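Long-range contacts in succinyl-CoA:3-ketoacid coenzyme A transferase subunit B (Helicobacter pylori, PDB 3RRL), which catalyses, as subunit B of the enzyme, the transfer of coenzyme A from succinyl-CoA to a 3-oxo acid, giving a 3-oxoacyl-CoA and succinate: residues 106-111 and 159-164; 95-100 and 136-141; 181-186 and 201-206. All blocks are in the same frame, centred on the assembly; numbering follows the deposited sequence.

Interaction 1. Residues 106-111 and 159-164; sequences NGDLAN and TGKGVV
T159 turns OG1 beside its own backbone N (chi1 -57°), and N111 holds CG between its backbone N and carbonyl carbon (chi1 82°). These two torsions bring hydroxyl and amide together. T159 OG1 donates to N111 OD1 at 2.5 Å, tilted 32° from the carbonyl plane of the amide. The same hydroxyl accepts from the backbone N of N111 at 2.8 Å, so two bonds grip OG1. The other end of the amide, ND2, is held by the backbone O of G99. L109 lies alongside T159, with its CD2 against the threonine CB.

The backbone here forms a classic beta bulge. T159 and G160 both face L109, whose O accepts from G160 N at 3.3 Å and from T159 N in a bond modelled doubtfully short. L109 N returns a nearly straight bond to G160 O, 2.9 Å long. The bulge ties strand 109-114 to the loop that leads into strand 166-168. Beside the bulge, L109 CB meets V164 CG2, and V129 of helix 125-131 packs on L109.

At the other end G107 and G162, both with positive phi, lie against each other. G107 O accepts from V164 N at 3.1 Å, in the carbonyl plane and on a lone pair; V163 N adds a weak bond. G162 gives its N to D108 OD1 at 2.9 Å, on the anti side of the carboxylate. K161 runs beside D108, pointing the same way. Its CG lies 3.4 Å from D108 OD1, while its NZ stays 4.1 Å from D108 OD2, beyond a salt bridge, though the charges may attract.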
# COMPACT_ATOMS: atom_id res chain seq x y z
N ASN B 106 13.80 11.41 29.99
CA ASN B 106 13.46 12.12 28.79
C ASN B 106 12.36 11.43 28.00
O ASN B 106 11.93 11.92 26.98
CB ASN B 106 14.69 12.31 27.91
CG ASN B 106 14.35 12.70 26.50
OD1 ASN B 106 13.59 13.64 26.27
ND2 ASN B 106 14.90 11.98 25.54
N GLY B 107 11.89 10.29 28.49
CA GLY B 107 10.88 9.53 27.79
C GLY B 107 11.42 8.48 26.83
O GLY B 107 10.68 7.93 26.06
N ASP B 108 12.72 8.25 26.88
CA ASP B 108 13.37 7.22 26.09
C ASP B 108 12.98 5.83 26.56
O ASP B 108 12.75 5.62 27.73
CB ASP B 108 14.87 7.36 26.17
CG ASP B 108 15.35 8.69 25.68
OD1 ASP B 108 14.55 9.45 25.13
OD2 ASP B 108 16.54 8.99 25.87
N LEU B 109 12.89 4.89 25.63
CA LEU B 109 12.55 3.51 25.96
C LEU B 109 13.52 2.48 25.41
O LEU B 109 13.90 2.54 24.26
CB LEU B 109 11.13 3.17 25.52
CG LEU B 109 10.77 1.69 25.48
CD1 LEU B 109 10.54 1.11 26.87
CD2 LEU B 109 9.59 1.42 24.61
N ALA B 110 13.94 1.54 26.24
CA ALA B 110 14.74 0.44 25.77
C ALA B 110 14.02 -0.86 26.06
O ALA B 110 13.87 -1.23 27.21
CB ALA B 110 16.09 0.45 26.42
N ASN B 111 13.56 -1.55 25.03
CA ASN B 111 12.92 -2.84 25.22
C ASN B 111 13.24 -3.97 24.24
O ASN B 111 12.61 -5.00 24.29
CB ASN B 111 11.41 -2.69 25.42
CG ASN B 111 10.66 -2.56 24.12
OD1 ASN B 111 11.23 -2.27 23.09
ND2 ASN B 111 9.37 -2.76 24.18
N THR B 159 14.73 1.67 22.07
CA THR B 159 13.62 1.36 21.17
C THR B 159 13.10 2.65 20.53
O THR B 159 12.68 2.66 19.37
CB THR B 159 12.48 0.69 21.92
OG1 THR B 159 12.97 -0.49 22.55
CG2 THR B 159 11.37 0.34 20.96
N GLY B 160 13.13 3.74 21.30
CA GLY B 160 12.73 5.03 20.79
C GLY B 160 13.13 6.15 21.73
O GLY B 160 13.29 5.93 22.93
N LYS B 161 13.29 7.35 21.18
CA LYS B 161 13.70 8.52 21.95
C LYS B 161 12.51 9.44 22.21
O LYS B 161 11.82 9.84 21.27
CB LYS B 161 14.81 9.25 21.19
CG LYS B 161 15.59 10.27 21.99
CD LYS B 161 16.89 10.64 21.28
CE LYS B 161 17.47 11.95 21.80
NZ LYS B 161 17.53 12.03 23.29
N GLY B 162 12.25 9.75 23.47
CA GLY B 162 11.16 10.64 23.85
C GLY B 162 9.80 10.17 23.35
O GLY B 162 8.99 10.97 22.88
N VAL B 163 9.59 8.86 23.37
CA VAL B 163 8.32 8.31 22.90
C VAL B 163 7.29 7.98 24.00
O VAL B 163 6.12 7.75 23.70
CB VAL B 163 8.57 7.05 22.06
CG1 VAL B 163 9.32 7.41 20.79
CG2 VAL B 163 9.33 6.00 22.89
N VAL B 164 7.71 7.96 25.25
CA VAL B 164 6.84 7.43 26.30
C VAL B 164 5.95 8.53 26.86
O VAL B 164 6.46 9.53 27.33
CB VAL B 164 7.65 6.78 27.45
CG1 VAL B 164 6.72 6.30 28.56
CG2 VAL B 164 8.49 5.63 26.91

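Interaction 2. Residues 95-100 and 136-141; sequences LAILGG and IVIMEH
I136 and L95 touch through their ends. L95 CD1 meets I136 CD1 and CG1; the 3.3 Å between L95 CD1 and I136 CD1 is doubtfully short for two methyls. L95 reaches across because its CG stands anti to the backbone N (chi1 -176°). On the same side of the sheet, I97 CG2 packs on I138 CG2 at 4.0 Å. The side chains of L98 and V137 point to the opposite face.

The backbones set this register. I136 N donates to A96 O, L98 N to I136 O, and I138 N to L98 O at 2.8 Å. The last is nearly collinear with the carbonyl bond (C=O...N 171°). CA-H groups of I97 and V137 add contacts to I136 O and L98 O.

Past L98 the chains separate. G99 CA still approaches I138 O at 3.4 Å. A water then bridges the gap: it donates to I138 O at 2.9 Å and accepts a weak bond from G100 N. M139, a selenomethionine, sets CG 3.1 Å from G100 O, with SE close to the same oxygen.

Further out, helix 2-10 covers I138 with I5 and A9. Helix 125-131 covers L98 on the other face with A125 and V129. Strand 166-168 flanks I136 and V137. This is a pair of adjacent parallel strands, crossing at -23°, in the centre of an alpha/beta sheet with helices on both faces. Between them the chain makes strands of the smaller sheet and then helix 125-131. L98 lies about 8 Å from the predicted active-site residue E43, between side chains.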
# COMPACT_ATOMS: atom_id res chain seq x y z
N LEU B 95 -3.99 3.57 21.41
CA LEU B 95 -3.17 3.20 22.54
C LEU B 95 -2.27 2.00 22.26
O LEU B 95 -2.73 0.95 21.83
CB LEU B 95 -4.09 2.90 23.71
CG LEU B 95 -3.45 2.58 25.05
CD1 LEU B 95 -2.54 3.72 25.43
CD2 LEU B 95 -4.55 2.39 26.06
N ALA B 96 -0.99 2.15 22.56
CA ALA B 96 -0.07 1.03 22.52
C ALA B 96 0.53 0.88 23.91
O ALA B 96 1.07 1.84 24.47
CB ALA B 96 1.03 1.26 21.50
N ILE B 97 0.40 -0.32 24.46
CA ILE B 97 0.96 -0.62 25.77
C ILE B 97 2.13 -1.56 25.58
O ILE B 97 2.03 -2.55 24.85
CB ILE B 97 -0.09 -1.25 26.70
CG1 ILE B 97 -1.33 -0.35 26.78
CG2 ILE B 97 0.51 -1.46 28.08
CD1 ILE B 97 -2.38 -0.85 27.73
N LEU B 98 3.25 -1.23 26.22
CA LEU B 98 4.49 -1.95 26.00
C LEU B 98 5.20 -2.23 27.31
O LEU B 98 5.03 -1.50 28.29
CB LEU B 98 5.43 -1.15 25.09
CG LEU B 98 5.05 -0.85 23.64
CD1 LEU B 98 4.47 0.54 23.51
CD2 LEU B 98 6.28 -0.98 22.75
N GLY B 99 6.01 -3.29 27.32
CA GLY B 99 6.91 -3.55 28.43
C GLY B 99 8.20 -2.81 28.17
O GLY B 99 8.41 -2.29 27.08
N GLY B 100 9.07 -2.73 29.18
CA GLY B 100 10.37 -2.12 28.97
C GLY B 100 11.43 -2.67 29.91
O GLY B 100 11.12 -3.18 30.99
N ILE B 136 1.96 3.93 26.36
CA ILE B 136 2.11 3.60 27.77
C ILE B 136 3.10 2.45 27.96
O ILE B 136 2.95 1.40 27.35
CB ILE B 136 0.77 3.18 28.40
CG1 ILE B 136 -0.29 4.26 28.17
CG2 ILE B 136 0.94 2.89 29.89
CD1 ILE B 136 -1.67 3.84 28.65
N VAL B 137 4.11 2.65 28.81
CA VAL B 137 5.01 1.58 29.18
C VAL B 137 4.65 1.08 30.58
O VAL B 137 4.46 1.88 31.50
CB VAL B 137 6.48 2.03 29.18
CG1 VAL B 137 7.37 0.94 29.78
CG2 VAL B 137 6.94 2.37 27.78
N ILE B 138 4.54 -0.23 30.73
CA ILE B 138 4.28 -0.83 32.04
C ILE B 138 5.40 -1.82 32.36
O ILE B 138 5.73 -2.69 31.55
CB ILE B 138 2.90 -1.50 32.12
CG1 ILE B 138 2.86 -2.79 31.29
CG2 ILE B 138 1.81 -0.52 31.70
CD1 ILE B 138 1.57 -3.59 31.46
N MSE B 139 5.97 -1.65 33.54
CA MSE B 139 7.26 -2.25 33.84
C MSE B 139 7.45 -2.42 35.33
O MSE B 139 6.99 -1.58 36.11
CB MSE B 139 8.31 -1.28 33.31
CG MSE B 139 9.72 -1.73 33.40
SE MSE B 139 10.77 -0.30 32.62
CE MSE B 139 10.57 1.04 34.01
N GLU B 140 8.17 -3.46 35.73
CA GLU B 140 8.60 -3.56 37.12
C GLU B 140 9.64 -2.47 37.37
O GLU B 140 10.50 -2.23 36.52
CB GLU B 140 9.15 -4.96 37.43
CG GLU B 140 8.05 -6.00 37.66
CD GLU B 140 8.56 -7.42 37.58
OE1 GLU B 140 9.31 -7.84 38.49
OE2 GLU B 140 8.22 -8.12 36.61
N HIS B 141 9.54 -1.81 38.52
CA HIS B 141 10.30 -0.59 38.79
C HIS B 141 11.81 -0.85 38.93
O HIS B 141 12.62 -0.02 38.52
CB HIS B 141 9.76 0.13 40.03
CG HIS B 141 10.14 1.57 40.10
ND1 HIS B 141 9.25 2.59 39.84
CD2 HIS B 141 11.32 2.17 40.40
CE1 HIS B 141 9.86 3.76 39.97
NE2 HIS B 141 11.12 3.53 40.32
O HOH W 1 7.61 -4.90 31.30

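Interaction 3. Residues 181-186 and 201-206; sequences MKLVEL and AEFEVR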
# COMPACT_ATOMS: atom_id res chain seq x y z
N MSE B 181 9.79 14.55 33.33
CA MSE B 181 9.01 13.48 33.92
C MSE B 181 8.31 13.91 35.21
O MSE B 181 8.94 14.44 36.12
CB MSE B 181 9.92 12.29 34.21
CG MSE B 181 9.18 11.04 34.64
SE MSE B 181 10.45 9.60 34.91
CE MSE B 181 9.25 8.08 34.88
N LYS B 182 7.01 13.66 35.29
CA LYS B 182 6.24 14.00 36.48
C LYS B 182 5.69 12.75 37.18
O LYS B 182 5.14 11.87 36.52
CB LYS B 182 5.07 14.92 36.12
CG LYS B 182 5.46 16.23 35.45
CD LYS B 182 4.24 16.86 34.79
CE LYS B 182 4.56 18.19 34.10
NZ LYS B 182 4.70 19.35 35.03
N LEU B 183 5.80 12.72 38.50
CA LEU B 183 5.23 11.64 39.28
C LEU B 183 3.82 12.10 39.59
O LEU B 183 3.63 13.02 40.37
CB LEU B 183 5.98 11.51 40.60
CG LEU B 183 5.34 10.61 41.65
CD1 LEU B 183 5.22 9.19 41.11
CD2 LEU B 183 6.13 10.62 42.95
N VAL B 184 2.83 11.50 38.94
CA VAL B 184 1.45 11.90 39.19
C VAL B 184 0.64 10.97 40.08
O VAL B 184 -0.49 11.30 40.44
CB VAL B 184 0.71 12.15 37.87
CG1 VAL B 184 1.43 13.21 37.06
CG2 VAL B 184 0.60 10.86 37.05
N GLU B 185 1.19 9.81 40.42
CA GLU B 185 0.46 8.87 41.26
C GLU B 185 1.38 7.91 42.03
O GLU B 185 2.38 7.43 41.49
CB GLU B 185 -0.54 8.09 40.40
CG GLU B 185 -1.64 7.37 41.16
CD GLU B 185 -2.59 6.60 40.24
OE1 GLU B 185 -2.88 7.09 39.12
OE2 GLU B 185 -3.04 5.51 40.62
N LEU B 186 1.01 7.61 43.27
CA LEU B 186 1.67 6.56 44.04
C LEU B 186 0.76 5.34 44.04
O LEU B 186 -0.46 5.47 44.21
CB LEU B 186 1.91 7.02 45.49
CG LEU B 186 2.94 8.12 45.78
CD1 LEU B 186 2.86 8.57 47.24
CD2 LEU B 186 4.35 7.66 45.43
N ALA B 201 16.14 8.52 37.77
CA ALA B 201 15.69 9.63 36.94
C ALA B 201 15.28 10.81 37.81
O ALA B 201 14.77 10.62 38.91
CB ALA B 201 14.52 9.19 36.06
N GLU B 202 15.52 12.02 37.32
CA GLU B 202 15.05 13.22 37.99
C GLU B 202 13.62 13.51 37.57
O GLU B 202 13.30 13.46 36.37
CB GLU B 202 15.93 14.42 37.64
CG GLU B 202 17.38 14.27 38.05
CD GLU B 202 18.28 15.32 37.41
OE1 GLU B 202 17.95 15.79 36.29
OE2 GLU B 202 19.30 15.67 38.03
N PHE B 203 12.76 13.82 38.53
CA PHE B 203 11.35 14.07 38.22
C PHE B 203 10.75 15.15 39.11
O PHE B 203 11.27 15.43 40.19
CB PHE B 203 10.54 12.77 38.33
CG PHE B 203 10.56 12.15 39.70
CD1 PHE B 203 9.55 12.42 40.62
CD2 PHE B 203 11.59 11.30 40.07
CE1 PHE B 203 9.57 11.85 41.89
CE2 PHE B 203 11.61 10.73 41.34
CZ PHE B 203 10.59 11.00 42.25
N GLU B 204 9.65 15.74 38.64
CA GLU B 204 8.91 16.72 39.42
C GLU B 204 7.78 16.00 40.14
O GLU B 204 7.15 15.11 39.57
CB GLU B 204 8.31 17.79 38.51
CG GLU B 204 9.32 18.56 37.68
CD GLU B 204 8.66 19.36 36.57
OE1 GLU B 204 7.42 19.24 36.39
OE2 GLU B 204 9.37 20.11 35.85
N VAL B 205 7.51 16.40 41.38
CA VAL B 205 6.45 15.76 42.14
C VAL B 205 5.14 16.53 41.94
O VAL B 205 4.95 17.65 42.44
CB VAL B 205 6.80 15.71 43.64
CG1 VAL B 205 5.60 15.22 44.45
CG2 VAL B 205 8.02 14.84 43.86
N ARG B 206 4.28 15.91 41.15
CA ARG B 206 2.95 16.38 40.81
C ARG B 206 1.77 15.68 41.49
O ARG B 206 0.67 15.66 40.94
CB ARG B 206 2.77 16.52 39.30
CG ARG B 206 3.69 17.59 38.71
CD ARG B 206 3.45 18.95 39.38
NE ARG B 206 4.29 20.00 38.81
CZ ARG B 206 5.49 20.33 39.27
NH1 ARG B 206 6.18 21.30 38.68
NH2 ARG B 206 6.01 19.70 40.31
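L183 and F203 pack side by side within a beta-alpha-beta unit made of strand 180-186, helix 192-198 and strand 204-205. Strand 204-205 forms the edge of the mixed sheet within this chain. L183 CB sits 3.7 Å from F203 CD1, and L183 CD2 approaches CE1 of the same ring. F203 carries its ring between the backbone N and the carbonyl carbon (chi1 60°), which turns it along the leucine. K196 of the helix also touches the ring, and L192 touches L183. Selenomethionine M181 extends the apolar side toward A201 CB, and F174, F176 and V150 lie around it.

The backbones pair in parallel. E204 N donates to M181 O and L183 N to E204 O, each at 2.9 Å. R206 N to L183 O is longer and more bent, 3.1 Å with 136° at the hydrogen. The pairing thus slackens toward the chain end.

The other face, with K182 and E204, is polar and more open to solvent. K182 and E204 run side by side, pointing the same way. K182 NZ reaches E204 OE1 at 3.0 Å in a salt bridge, nearly in line with the C-O bond. R206 completes the network. E204 OE1 lies above one face of its guanidinium, 3.3 Å from NH1, with no N-H aimed at it. One carboxylate oxygen therefore faces two cations, which probably favours its ionised form. R206 is bent at chi2 (-57°) and folds back on the backbone of V205: NH2 donates to V205 O at 3.1 Å, from above the carbonyl plane.

Interactions 2 and 3 belong to the same ten-stranded sheet. Interaction 2 lies at its centre, about 3 Å from the centre of the chain; interaction 3 lies at its edge, about 19 Å out. Both are parallel strand pairs, but 95-100 with 136-141 is packed with aliphatic side chains on both faces, while 181-186 with 201-206 adds a salt-bridge network on the face of K182 and E204. Interaction 1 is also buried but holds a loop to a strand of the smaller sheet, mainly through polar and backbone bonds. It touches interaction 2 through V164 against V137 and through N111. Interaction 3 touches neither of the others.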